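Local coordinates for group 3 allergen SMIPP-S YvT004A06 (PDB 3H7T), which adopts the chymotrypsin-like fold of serine proteases but, as an inactivated paralogue from the scabies mite, probably lacks peptidase activity, at residues P24-S29 with A40-G45; I53-S58 with M93-D98; K71-R76 with K225-G230; M82-A87 with G218-D223; L110-E115 with A190-T195. All blocks are in the same frame, centred on the assembly; numbering follows the deposited sequence.

Contact 1: residues P24-S29 with A40-G45; sequences PFCGGS and AQCVDG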
# COMPACT_ATOMS: atom_id res chain seq x y z
N PRO A 24 4.30 -13.20 3.89
CA PRO A 24 3.22 -12.34 4.38
C PRO A 24 2.30 -11.81 3.29
O PRO A 24 2.76 -11.50 2.19
CB PRO A 24 3.98 -11.18 5.04
CG PRO A 24 5.25 -11.78 5.48
CD PRO A 24 5.61 -12.79 4.43
N PHE A 25 1.00 -11.72 3.60
CA PHE A 25 0.01 -11.07 2.75
C PHE A 25 0.28 -9.56 2.69
O PHE A 25 0.77 -8.97 3.66
CB PHE A 25 -1.40 -11.33 3.29
CG PHE A 25 -2.50 -10.68 2.49
CD1 PHE A 25 -3.03 -11.30 1.36
CD2 PHE A 25 -3.03 -9.46 2.88
CE1 PHE A 25 -4.05 -10.71 0.63
CE2 PHE A 25 -4.05 -8.85 2.16
CZ PHE A 25 -4.56 -9.47 1.03
N CYS A 26 -0.05 -8.96 1.55
CA CYS A 26 -0.03 -7.52 1.35
C CYS A 26 -1.24 -7.08 0.54
O CYS A 26 -1.86 -7.88 -0.16
CB CYS A 26 1.21 -7.09 0.59
SG CYS A 26 2.69 -7.10 1.59
N GLY A 27 -1.55 -5.79 0.65
CA GLY A 27 -2.55 -5.18 -0.21
C GLY A 27 -1.88 -4.57 -1.43
O GLY A 27 -0.65 -4.52 -1.53
N GLY A 28 -2.71 -4.11 -2.36
CA GLY A 28 -2.23 -3.50 -3.61
C GLY A 28 -3.31 -2.60 -4.18
O GLY A 28 -4.40 -2.48 -3.61
N SER A 29 -3.02 -1.97 -5.31
CA SER A 29 -3.99 -1.11 -5.97
C SER A 29 -3.88 -1.23 -7.50
O SER A 29 -2.77 -1.37 -8.03
CB SER A 29 -3.79 0.34 -5.51
OG SER A 29 -5.03 1.02 -5.47
N ALA A 40 7.34 -2.68 -1.85
CA ALA A 40 8.49 -3.51 -2.20
C ALA A 40 8.75 -4.62 -1.18
O ALA A 40 9.06 -5.75 -1.57
CB ALA A 40 9.72 -2.67 -2.39
N GLN A 41 8.63 -4.30 0.11
CA GLN A 41 8.82 -5.26 1.21
C GLN A 41 8.00 -6.55 1.06
O GLN A 41 8.27 -7.55 1.71
CB GLN A 41 8.51 -4.62 2.57
CG GLN A 41 7.01 -4.39 2.82
CD GLN A 41 6.74 -3.62 4.11
OE1 GLN A 41 6.48 -2.42 4.07
NE2 GLN A 41 6.82 -4.31 5.26
N CYS A 42 6.97 -6.49 0.21
CA CYS A 42 6.06 -7.61 -0.00
C CYS A 42 6.62 -8.65 -0.95
O CYS A 42 6.37 -9.84 -0.78
CB CYS A 42 4.74 -7.09 -0.57
SG CYS A 42 3.89 -5.90 0.49
N VAL A 43 7.37 -8.20 -1.96
CA VAL A 43 7.68 -9.06 -3.10
C VAL A 43 9.15 -9.03 -3.55
O VAL A 43 9.52 -9.70 -4.51
CB VAL A 43 6.76 -8.72 -4.31
CG1 VAL A 43 5.28 -9.02 -3.98
CG2 VAL A 43 6.95 -7.26 -4.76
N ASP A 44 9.97 -8.26 -2.84
CA ASP A 44 11.40 -8.15 -3.12
C ASP A 44 12.09 -9.51 -3.12
O ASP A 44 12.09 -10.21 -2.11
CB ASP A 44 12.07 -7.23 -2.09
CG ASP A 44 13.54 -6.97 -2.40
OD1 ASP A 44 13.92 -6.97 -3.59
OD2 ASP A 44 14.31 -6.75 -1.45
N GLY A 45 12.65 -9.88 -4.27
CA GLY A 45 13.39 -11.13 -4.43
C GLY A 45 12.50 -12.36 -4.59
O GLY A 45 12.97 -13.48 -4.45
O HOH W 1 5.53 -10.64 1.67
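Cys26 and Cys42 are joined by a disulfide that closes the histidine loop of the chymotrypsin fold, so named because an active member of the family carries its catalytic histidine next to the second cysteine. In this paralogue that position holds Gln41. The helical turn holding it begins at Ala40, whose carbonyl oxygen accepts two backbone bonds from further along: Val43 N lies 3.0 Å from Ala40 O, and Asp44 N also binds it. Gln41 then turns its amide to neighbours outside the pair, with OE1 taking a hydrogen bond from Asn85 ND2 and NE2 giving one to Tyr202 O; a glutamine and an asparagine thus meet where histidine and aspartate pair in active relatives. Cys42 carries the contact. Its SG is 2.0 Å from Cys26 SG, and the C-S-S-C torsion of -91° gives the bridge a left-handed twist close to the relaxed right angle. In both cysteines the sulfur stands beside the backbone N (chi1 -76° at Cys26 and -59° at Cys42), which points the two sulfurs at each other. Both residues are buried. Beyond them, Asp44 OD1 and Gly45 N are bound by the side chain of Gln235 at the chain's end. A water adds a second, polar bridge beside the sulfurs, donating one hydrogen to Pro24 O at 2.9 Å and the other to Cys42 O at 2.7 Å.

Contact 2: residues I53-S58 with M93-D98; sequences IHYGSS and MPIKLD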
# COMPACT_ATOMS: atom_id res chain seq x y z
N ILE A 53 -2.60 -12.05 -7.63
CA ILE A 53 -3.37 -10.82 -7.42
C ILE A 53 -4.84 -11.19 -7.30
O ILE A 53 -5.42 -11.75 -8.23
CB ILE A 53 -3.15 -9.79 -8.56
CG1 ILE A 53 -1.70 -9.29 -8.57
CG2 ILE A 53 -4.09 -8.61 -8.43
CD1 ILE A 53 -0.78 -10.11 -9.48
N HIS A 54 -5.44 -10.87 -6.15
CA HIS A 54 -6.84 -11.19 -5.86
C HIS A 54 -7.66 -9.91 -5.92
O HIS A 54 -7.43 -8.99 -5.14
CB HIS A 54 -6.95 -11.88 -4.49
CG HIS A 54 -8.36 -12.20 -4.08
ND1 HIS A 54 -9.11 -13.19 -4.68
CD2 HIS A 54 -9.15 -11.68 -3.11
CE1 HIS A 54 -10.30 -13.25 -4.11
NE2 HIS A 54 -10.35 -12.34 -3.16
N TYR A 55 -8.61 -9.87 -6.86
CA TYR A 55 -9.40 -8.66 -7.12
C TYR A 55 -10.91 -8.89 -7.18
O TYR A 55 -11.37 -10.03 -7.38
CB TYR A 55 -8.90 -7.95 -8.39
CG TYR A 55 -9.17 -8.64 -9.72
CD1 TYR A 55 -10.36 -8.41 -10.42
CD2 TYR A 55 -8.22 -9.47 -10.31
CE1 TYR A 55 -10.60 -9.00 -11.65
CE2 TYR A 55 -8.45 -10.07 -11.54
CZ TYR A 55 -9.64 -9.83 -12.21
OH TYR A 55 -9.88 -10.41 -13.44
N GLY A 56 -11.67 -7.81 -7.01
CA GLY A 56 -13.13 -7.84 -7.12
C GLY A 56 -13.88 -8.47 -5.96
O GLY A 56 -15.04 -8.85 -6.11
N SER A 57 -13.24 -8.56 -4.80
CA SER A 57 -13.87 -9.16 -3.63
C SER A 57 -13.58 -8.36 -2.35
O SER A 57 -12.49 -7.82 -2.19
CB SER A 57 -13.41 -10.61 -3.45
OG SER A 57 -14.02 -11.21 -2.33
N SER A 58 -14.57 -8.29 -1.47
CA SER A 58 -14.40 -7.74 -0.11
C SER A 58 -13.59 -8.69 0.79
O SER A 58 -13.08 -8.29 1.84
CB SER A 58 -15.76 -7.49 0.55
OG SER A 58 -16.54 -6.58 -0.20
N MET A 93 -2.49 -12.18 -17.16
CA MET A 93 -3.67 -11.90 -17.97
C MET A 93 -4.25 -10.56 -17.51
O MET A 93 -4.03 -10.15 -16.38
CB MET A 93 -4.70 -13.02 -17.82
CG MET A 93 -4.19 -14.41 -18.16
N PRO A 94 -5.00 -9.87 -18.40
CA PRO A 94 -5.58 -8.58 -18.02
C PRO A 94 -6.62 -8.69 -16.90
O PRO A 94 -7.37 -9.66 -16.84
CB PRO A 94 -6.24 -8.09 -19.31
CG PRO A 94 -5.54 -8.83 -20.39
CD PRO A 94 -5.25 -10.17 -19.82
N ILE A 95 -6.64 -7.69 -16.03
CA ILE A 95 -7.63 -7.60 -14.97
C ILE A 95 -8.96 -7.14 -15.58
O ILE A 95 -9.00 -6.15 -16.32
CB ILE A 95 -7.17 -6.62 -13.85
CG1 ILE A 95 -5.85 -7.09 -13.24
CG2 ILE A 95 -8.24 -6.48 -12.77
CD1 ILE A 95 -5.18 -6.07 -12.33
N LYS A 96 -10.03 -7.86 -15.27
CA LYS A 96 -11.35 -7.55 -15.80
C LYS A 96 -12.02 -6.40 -15.05
O LYS A 96 -12.74 -6.62 -14.07
CB LYS A 96 -12.25 -8.79 -15.81
CG LYS A 96 -11.86 -9.84 -16.85
CD LYS A 96 -12.85 -11.00 -16.88
CE LYS A 96 -14.12 -10.65 -17.65
NZ LYS A 96 -15.18 -11.70 -17.48
N LEU A 97 -11.77 -5.18 -15.51
CA LEU A 97 -12.38 -3.97 -14.95
C LEU A 97 -13.88 -3.97 -15.21
O LEU A 97 -14.33 -4.44 -16.25
CB LEU A 97 -11.74 -2.72 -15.56
CG LEU A 97 -10.21 -2.55 -15.53
CD1 LEU A 97 -9.81 -1.30 -16.31
CD2 LEU A 97 -9.67 -2.48 -14.10
N ASP A 98 -14.65 -3.44 -14.27
CA ASP A 98 -16.11 -3.49 -14.38
C ASP A 98 -16.83 -2.28 -13.80
O ASP A 98 -18.05 -2.28 -13.68
CB ASP A 98 -16.65 -4.79 -13.75
CG ASP A 98 -16.51 -4.81 -12.24
OD1 ASP A 98 -15.81 -3.94 -11.68
OD2 ASP A 98 -17.11 -5.70 -11.61
O HOH W 2 -7.79 -11.33 -14.76
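The ring of Tyr55 receives the CG2 methyl of Ile95 squarely on one face: the methyl carbon sits 3.5 Å from the ring centroid and only 6° off the ring normal, a CH-pi contact with nearly equal distances to all six ring carbons. At the phenolic end the same ring meets the backbone. Lys96 N donates to Tyr55 OH at 3.1 Å in an almost straight bond, with 174° at the hydrogen, approaching obliquely to the ring. A water lies 2.6 Å from Tyr55 OH and donates to Pro94 O at 2.7 Å, so that the hydroxyl engages the loop both directly and through solvent. The aliphatic start of Lys96 runs past this oxygen, its CB 3.7 Å from Tyr55 OH, before the rest of the chain leads off. Two torsions bring the main partners together. Tyr55 CG stands between its backbone N and carbonyl carbon (chi1 70°), while Ile95 has CG2, the touching branch, anti to the backbone N. The methyl over the face and the N-H at the hydroxyl probably limit how far the phenol can tilt or turn. Lys96 centres an inverse gamma turn. Strand 51-55 belongs to the N-terminal barrel of the chymotrypsin fold; Tyr55 also touches Val16 of strand 15-20 and Thr65 of strand 65-74, and the loop is tied to the barrel again through the backbone of Ile95 and Ala33.

Contact 3: residues K71-R76 with K225-G230; sequences KIYIVR and KDIISG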
# COMPACT_ATOMS: atom_id res chain seq x y z
N LYS A 71 5.60 -10.20 -14.29
CA LYS A 71 6.85 -9.50 -13.99
C LYS A 71 6.72 -8.63 -12.74
O LYS A 71 5.64 -8.10 -12.45
CB LYS A 71 7.27 -8.63 -15.18
CG LYS A 71 7.55 -9.39 -16.47
CD LYS A 71 7.49 -8.45 -17.66
CE LYS A 71 7.33 -9.20 -18.97
NZ LYS A 71 7.07 -8.27 -20.11
N ILE A 72 7.83 -8.48 -12.02
CA ILE A 72 7.90 -7.65 -10.83
C ILE A 72 8.93 -6.54 -11.07
O ILE A 72 10.07 -6.82 -11.44
CB ILE A 72 8.33 -8.47 -9.58
CG1 ILE A 72 7.42 -9.69 -9.35
CG2 ILE A 72 8.40 -7.58 -8.34
CD1 ILE A 72 5.93 -9.40 -9.27
N TYR A 73 8.52 -5.30 -10.85
CA TYR A 73 9.42 -4.15 -11.02
C TYR A 73 9.71 -3.51 -9.68
O TYR A 73 8.80 -3.05 -9.00
CB TYR A 73 8.81 -3.13 -11.98
CG TYR A 73 8.49 -3.71 -13.33
CD1 TYR A 73 9.39 -3.60 -14.39
CD2 TYR A 73 7.29 -4.39 -13.55
CE1 TYR A 73 9.10 -4.15 -15.63
CE2 TYR A 73 6.99 -4.93 -14.78
CZ TYR A 73 7.90 -4.81 -15.82
OH TYR A 73 7.61 -5.36 -17.05
N ILE A 74 10.99 -3.53 -9.31
CA ILE A 74 11.49 -2.89 -8.09
C ILE A 74 12.50 -1.82 -8.52
O ILE A 74 13.36 -2.08 -9.36
CB ILE A 74 12.21 -3.91 -7.18
CG1 ILE A 74 11.39 -5.19 -6.98
CG2 ILE A 74 12.63 -3.26 -5.85
CD1 ILE A 74 10.59 -5.28 -5.68
N VAL A 75 12.38 -0.62 -7.96
CA VAL A 75 13.31 0.48 -8.29
C VAL A 75 14.09 0.95 -7.06
O VAL A 75 13.70 1.90 -6.38
CB VAL A 75 12.59 1.67 -8.98
CG1 VAL A 75 13.61 2.69 -9.53
CG2 VAL A 75 11.67 1.18 -10.09
N ARG A 76 15.20 0.26 -6.79
CA ARG A 76 16.16 0.62 -5.73
C ARG A 76 15.59 0.54 -4.30
O ARG A 76 15.91 1.38 -3.45
CB ARG A 76 16.82 1.98 -6.01
CG ARG A 76 17.49 2.09 -7.40
CD ARG A 76 18.56 1.01 -7.59
NE ARG A 76 19.60 1.10 -6.57
CZ ARG A 76 20.45 0.11 -6.26
NH1 ARG A 76 21.36 0.30 -5.31
NH2 ARG A 76 20.39 -1.05 -6.90
N LYS A 225 5.45 5.68 -14.09
CA LYS A 225 5.12 5.86 -15.51
C LYS A 225 6.20 5.29 -16.44
O LYS A 225 5.89 4.83 -17.53
CB LYS A 225 4.84 7.34 -15.81
CG LYS A 225 3.51 7.80 -15.24
CD LYS A 225 3.25 9.28 -15.49
CE LYS A 225 1.81 9.62 -15.14
NZ LYS A 225 1.52 11.08 -15.24
N ASP A 226 7.45 5.30 -15.98
CA ASP A 226 8.56 4.65 -16.70
C ASP A 226 8.38 3.14 -16.76
O ASP A 226 8.63 2.52 -17.79
CB ASP A 226 9.90 4.96 -16.03
CG ASP A 226 10.44 6.33 -16.40
OD1 ASP A 226 9.81 7.06 -17.20
OD2 ASP A 226 11.52 6.69 -15.88
N ILE A 227 7.97 2.55 -15.62
CA ILE A 227 7.73 1.13 -15.52
C ILE A 227 6.62 0.73 -16.50
O ILE A 227 6.79 -0.21 -17.27
CB ILE A 227 7.34 0.69 -14.08
CG1 ILE A 227 8.57 0.69 -13.16
CG2 ILE A 227 6.71 -0.69 -14.09
CD1 ILE A 227 8.24 0.61 -11.67
N ILE A 228 5.52 1.47 -16.46
CA ILE A 228 4.34 1.20 -17.28
C ILE A 228 4.62 1.40 -18.78
O ILE A 228 4.01 0.73 -19.61
CB ILE A 228 3.11 2.03 -16.81
CG1 ILE A 228 2.67 1.59 -15.41
CG2 ILE A 228 1.94 1.90 -17.80
CD1 ILE A 228 1.82 2.60 -14.67
N SER A 229 5.56 2.29 -19.10
CA SER A 229 5.95 2.54 -20.50
C SER A 229 6.96 1.51 -21.01
O SER A 229 7.36 1.56 -22.18
CB SER A 229 6.54 3.94 -20.65
OG SER A 229 5.60 4.93 -20.25
N GLY A 230 7.38 0.60 -20.14
CA GLY A 230 8.31 -0.45 -20.51
C GLY A 230 9.76 0.01 -20.55
O GLY A 230 10.59 -0.62 -21.20
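Tyr73 on a barrel strand and Ile227 on the C-terminal helix bring the two backbones nearest, their CA atoms 7.1 Å apart, with no hydrogen bond crossing between the segments. The junction is made by one isoleucine whose two branches have separate tasks. Its CG2 methyl lies over a face of the Tyr73 ring, displaced from the centre toward the rim at the ring's root: it is 3.6 Å from Tyr73 CG, and its line to the centroid leans 24° from the ring normal, a CH-pi contact. The longer branch runs on to Val75, where Ile227 CD1 meets Val75 CG2 at 3.8 Å while also resting at 3.8 Å from Tyr73 CB. This division follows from the first torsion of Ile227 (chi1 -75°), which puts CG1 beside the backbone N and leaves CG2 anti to it. The phenolic end of Tyr73 has its own polar tie, a hydrogen bond between Tyr73 OH and Glu90 OE1 on the adjacent strand, which holds the end of the ring remote from the methyl. Just past Ile227 the helix stops in a Schellman motif, with Gly230 at positive phi and its N bonded 3.0 Å from Ile227 O. Lys225 O takes two bonds there, from Ser229 N and, at 2.7 Å, from Ser229 OG, which arrive from opposite faces of its plane. As in other chymotrypsin-like proteins, the C-terminal helix 221-228 thus returns to pack on the N-terminal barrel, with Ile227 also touching Val88 of strand 87-91, the neighbour of strand 65-74.

Contact 4: residues M82-A87 with G218-D223; sequences MQNNYA and GYYVLD. With ZN (zinc ion), chain G.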
# COMPACT_ATOMS: atom_id res chain seq x y z
N MET A 82 14.11 1.16 4.39
CA MET A 82 12.83 0.99 3.70
C MET A 82 12.56 2.10 2.67
O MET A 82 11.40 2.39 2.34
CB MET A 82 11.68 0.81 4.69
CG MET A 82 11.90 -0.39 5.63
SD MET A 82 10.42 -0.90 6.52
CE MET A 82 9.47 -1.63 5.20
N GLN A 83 13.64 2.68 2.16
CA GLN A 83 13.56 3.72 1.13
C GLN A 83 13.02 3.13 -0.16
O GLN A 83 13.37 2.00 -0.52
CB GLN A 83 14.94 4.29 0.84
CG GLN A 83 15.33 5.50 1.65
CD GLN A 83 16.63 6.12 1.17
OE1 GLN A 83 17.31 6.80 1.93
NE2 GLN A 83 16.98 5.90 -0.10
N ASN A 84 12.21 3.92 -0.87
CA ASN A 84 11.68 3.53 -2.18
C ASN A 84 10.89 2.22 -2.08
O ASN A 84 11.01 1.34 -2.93
CB ASN A 84 12.81 3.39 -3.20
CG ASN A 84 13.84 4.51 -3.10
OD1 ASN A 84 13.49 5.69 -2.99
ND2 ASN A 84 15.12 4.14 -3.11
N ASN A 85 10.08 2.12 -1.03
CA ASN A 85 9.34 0.90 -0.71
C ASN A 85 8.07 0.77 -1.56
O ASN A 85 6.95 0.88 -1.05
CB ASN A 85 9.05 0.89 0.80
CG ASN A 85 8.35 -0.38 1.26
OD1 ASN A 85 8.28 -1.38 0.54
ND2 ASN A 85 7.83 -0.34 2.48
N TYR A 86 8.25 0.56 -2.86
CA TYR A 86 7.14 0.24 -3.75
C TYR A 86 7.55 -0.80 -4.79
O TYR A 86 8.74 -0.94 -5.12
CB TYR A 86 6.60 1.50 -4.43
CG TYR A 86 7.58 2.15 -5.39
CD1 TYR A 86 7.47 1.97 -6.76
CD2 TYR A 86 8.63 2.94 -4.91
CE1 TYR A 86 8.38 2.56 -7.64
CE2 TYR A 86 9.55 3.52 -5.78
CZ TYR A 86 9.41 3.34 -7.15
OH TYR A 86 10.30 3.91 -8.02
N ALA A 87 6.57 -1.56 -5.26
CA ALA A 87 6.80 -2.47 -6.39
C ALA A 87 5.63 -2.44 -7.34
O ALA A 87 4.48 -2.26 -6.92
CB ALA A 87 7.07 -3.88 -5.91
N GLY A 218 3.38 10.58 -5.34
CA GLY A 218 3.82 11.77 -6.07
C GLY A 218 5.32 11.83 -6.34
O GLY A 218 5.76 12.21 -7.44
N TYR A 219 6.09 11.42 -5.33
CA TYR A 219 7.56 11.44 -5.37
C TYR A 219 8.11 10.46 -6.42
O TYR A 219 9.22 10.64 -6.94
CB TYR A 219 8.12 11.12 -3.98
CG TYR A 219 9.61 11.32 -3.82
CD1 TYR A 219 10.13 12.51 -3.28
CD2 TYR A 219 10.51 10.32 -4.19
CE1 TYR A 219 11.51 12.68 -3.12
CE2 TYR A 219 11.88 10.49 -4.04
CZ TYR A 219 12.37 11.67 -3.51
OH TYR A 219 13.73 11.80 -3.37
N TYR A 220 7.31 9.45 -6.76
CA TYR A 220 7.77 8.37 -7.61
C TYR A 220 6.97 8.21 -8.90
O TYR A 220 7.12 7.21 -9.60
CB TYR A 220 7.77 7.06 -6.80
CG TYR A 220 8.71 7.05 -5.62
CD1 TYR A 220 10.07 6.77 -5.80
CD2 TYR A 220 8.25 7.30 -4.33
CE1 TYR A 220 10.94 6.75 -4.72
CE2 TYR A 220 9.12 7.27 -3.24
CZ TYR A 220 10.46 7.00 -3.45
OH TYR A 220 11.35 6.98 -2.41
N VAL A 221 6.12 9.20 -9.23
CA VAL A 221 5.22 9.13 -10.40
C VAL A 221 5.96 8.93 -11.74
O VAL A 221 5.46 8.23 -12.62
CB VAL A 221 4.24 10.35 -10.46
CG1 VAL A 221 3.60 10.51 -11.85
CG2 VAL A 221 3.16 10.21 -9.40
N LEU A 222 7.13 9.56 -11.88
CA LEU A 222 7.98 9.39 -13.06
C LEU A 222 8.46 7.95 -13.17
O LEU A 222 8.49 7.37 -14.26
CB LEU A 222 9.20 10.31 -12.99
CG LEU A 222 9.01 11.82 -12.86
CD1 LEU A 222 10.33 12.46 -12.44
CD2 LEU A 222 8.48 12.44 -14.15
N ASP A 223 8.86 7.38 -12.03
CA ASP A 223 9.28 5.99 -11.99
C ASP A 223 8.12 5.04 -12.33
O ASP A 223 8.31 4.11 -13.12
CB ASP A 223 9.86 5.65 -10.62
CG ASP A 223 11.08 6.47 -10.30
OD1 ASP A 223 12.17 6.13 -10.81
OD2 ASP A 223 10.95 7.45 -9.54
ZN ZN G . 12.54 8.32 -8.89
O HOH W 3 11.72 9.73 -7.83
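Asn84 and Tyr220 tie the loop that carries the active-site aspartate in catalytic chymotrypsin-like proteases to the start of the C-terminal helix; here that position holds Asn85. Tyr220 OH donates to Asn84 OD1 at 2.6 Å, in the amide plane and on a lone pair, and it also hydrogen-bonds Tyr166 OH. Amide and ring stand nearly upright to each other, their planes 78° apart. Asn84 ND2, turned elsewhere, binds Arg76 O. The Tyr220 ring is sandwiched: Tyr86 CE2 lies 3.3 Å above one face, toward the rim, and Tyr219 CD2 sits over the centre of the opposite face. The Tyr86 and Tyr220 planes meet obliquely at 46°, with centroids 4.8 Å apart. Tyr86 reaches this place with CG lodged between its backbone N and carbonyl carbon (chi1 66°). Asn84, Asp223 and Tyr220 instead hold CG beside the backbone N, which carries the Tyr220 ring toward Asn84 and Tyr86. The phenol end of Tyr86 is tightly packed, its OH 3.2 Å from Asp223 CB. From there the Asp223 carboxylate leads to a zinc ion, bound by OD2 at 1.9 Å. A water on the same zinc donates to Tyr219 O at 2.8 Å.

Contact 5: residues L110-E115 with A190-T195; sequences LLYDPE and AVQNGT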
# COMPACT_ATOMS: atom_id res chain seq x y z
N LEU A 110 2.76 15.26 -10.13
CA LEU A 110 4.16 15.11 -9.74
C LEU A 110 4.44 15.75 -8.40
O LEU A 110 4.04 16.89 -8.14
CB LEU A 110 5.09 15.69 -10.81
CG LEU A 110 6.59 15.68 -10.49
CD1 LEU A 110 7.17 14.26 -10.50
CD2 LEU A 110 7.34 16.58 -11.46
N LEU A 111 5.14 15.00 -7.55
CA LEU A 111 5.54 15.44 -6.22
C LEU A 111 4.39 15.84 -5.28
O LEU A 111 4.60 16.56 -4.31
CB LEU A 111 6.62 16.53 -6.31
CG LEU A 111 8.00 16.10 -6.81
CD1 LEU A 111 8.86 17.32 -7.10
CD2 LEU A 111 8.70 15.18 -5.80
N TYR A 112 3.19 15.33 -5.56
CA TYR A 112 2.06 15.54 -4.65
C TYR A 112 2.44 15.17 -3.21
O TYR A 112 3.09 14.14 -2.98
CB TYR A 112 0.83 14.74 -5.09
CG TYR A 112 -0.40 15.08 -4.28
CD1 TYR A 112 -1.22 16.15 -4.65
CD2 TYR A 112 -0.73 14.37 -3.12
CE1 TYR A 112 -2.34 16.48 -3.89
CE2 TYR A 112 -1.84 14.70 -2.36
CZ TYR A 112 -2.65 15.75 -2.75
OH TYR A 112 -3.75 16.07 -2.01
N ASP A 113 2.07 16.02 -2.27
CA ASP A 113 2.41 15.80 -0.86
C ASP A 113 1.22 16.17 0.01
O ASP A 113 0.89 17.35 0.14
CB ASP A 113 3.65 16.63 -0.48
CG ASP A 113 4.32 16.15 0.82
OD1 ASP A 113 3.93 15.10 1.38
OD2 ASP A 113 5.26 16.84 1.29
N PRO A 114 0.54 15.15 0.59
CA PRO A 114 -0.68 15.41 1.35
C PRO A 114 -0.43 16.39 2.50
O PRO A 114 0.55 16.24 3.24
CB PRO A 114 -1.07 14.03 1.91
CG PRO A 114 -0.25 13.04 1.17
CD PRO A 114 0.98 13.74 0.71
N GLU A 115 -1.31 17.37 2.65
CA GLU A 115 -1.15 18.41 3.66
C GLU A 115 -1.48 17.87 5.04
O GLU A 115 -2.44 17.11 5.18
CB GLU A 115 -2.05 19.62 3.35
CG GLU A 115 -1.76 20.30 2.02
CD GLU A 115 -2.25 21.73 1.99
N ALA A 190 -3.66 4.45 -0.33
CA ALA A 190 -4.09 5.61 0.44
C ALA A 190 -4.57 6.62 -0.58
O ALA A 190 -3.81 7.01 -1.46
CB ALA A 190 -2.95 6.18 1.27
N VAL A 191 -5.84 7.01 -0.47
CA VAL A 191 -6.52 7.77 -1.52
C VAL A 191 -6.92 9.17 -1.07
O VAL A 191 -7.44 9.37 0.02
CB VAL A 191 -7.78 7.00 -2.07
CG1 VAL A 191 -8.50 7.81 -3.14
CG2 VAL A 191 -7.37 5.66 -2.64
N GLN A 192 -6.68 10.15 -1.94
CA GLN A 192 -7.10 11.52 -1.68
C GLN A 192 -7.51 12.14 -3.01
O GLN A 192 -6.76 12.10 -4.00
CB GLN A 192 -5.97 12.30 -1.02
CG GLN A 192 -6.43 13.35 -0.04
CD GLN A 192 -5.27 14.09 0.60
OE1 GLN A 192 -4.35 14.54 -0.08
NE2 GLN A 192 -5.31 14.21 1.92
N ASN A 193 -8.73 12.69 -3.04
CA ASN A 193 -9.32 13.29 -4.25
C ASN A 193 -9.24 12.36 -5.46
O ASN A 193 -8.73 12.74 -6.52
CB ASN A 193 -8.69 14.65 -4.55
N GLY A 194 -9.75 11.15 -5.29
CA GLY A 194 -9.82 10.15 -6.36
C GLY A 194 -8.50 9.77 -7.02
O GLY A 194 -8.50 9.31 -8.17
N THR A 195 -7.39 9.97 -6.31
CA THR A 195 -6.08 9.54 -6.82
C THR A 195 -5.31 8.80 -5.73
O THR A 195 -5.57 8.98 -4.56
CB THR A 195 -5.23 10.72 -7.37
OG1 THR A 195 -4.63 11.43 -6.29
CG2 THR A 195 -6.07 11.68 -8.24
O HOH W 4 -3.79 17.47 0.86
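Gln192 OE1 is held from two directions: Tyr112 OH donates to it at a short 2.5 Å, and a water donates to it at 3.1 Å while accepting from Glu115 N. The phenol does not lie in the amide plane. Its oxygen is tilted 29° out of it, and the ring and amide planes stand 78° apart. Relative to the ring, Gln192 OE1 lies at the edge and in plane. Tyr112 extends to this point with CG anti to the backbone N (chi1 -172°), and the glutamine meets it across its end with a chain extended beyond CG. Pro114 CB lies beside the same oxygen, 3.9 Å from Gln192 OE1. The other end of the amide is also held, since Gln192 NE2 binds Thr118 OG1 and Ser119 O, which probably fixes which end of the amide is oxygen and which nitrogen. Behind the side chain, Gln192 O accepts from Thr195 N and from Thr195 OG1, the latter at 3.2 Å and almost in line with the carbonyl bond. These bonds, with Gln192 N to Thr195 O at 3.1 Å, close a type I' turn over Asn193 and Gly194, the classic two-residue beta hairpin, here linking strands 189-192 and 195-200 of the C-terminal sheet.

Overall arrangement
From the N terminus, contact 1 closes a short loop within the first barrel and is complete before any other opens. Contact 2 then starts on strand 51-55, and contacts 3 and 4 both open before its loop after strand 87-91 is reached, so contact 2 crosses each of them. Contact 5 opens next, joining the loop between strands 87-91 and 119-124 to a hairpin of the C-terminal sheet; it is nested inside contact 4, itself nested inside contact 3. The last two both end on helix 221-228, binding the chain's end to the N-terminal barrel. Contact 3 touches contacts 1 and 4, and contact 4 also touches contacts 1 and 5. Contact 2 touches none of the others.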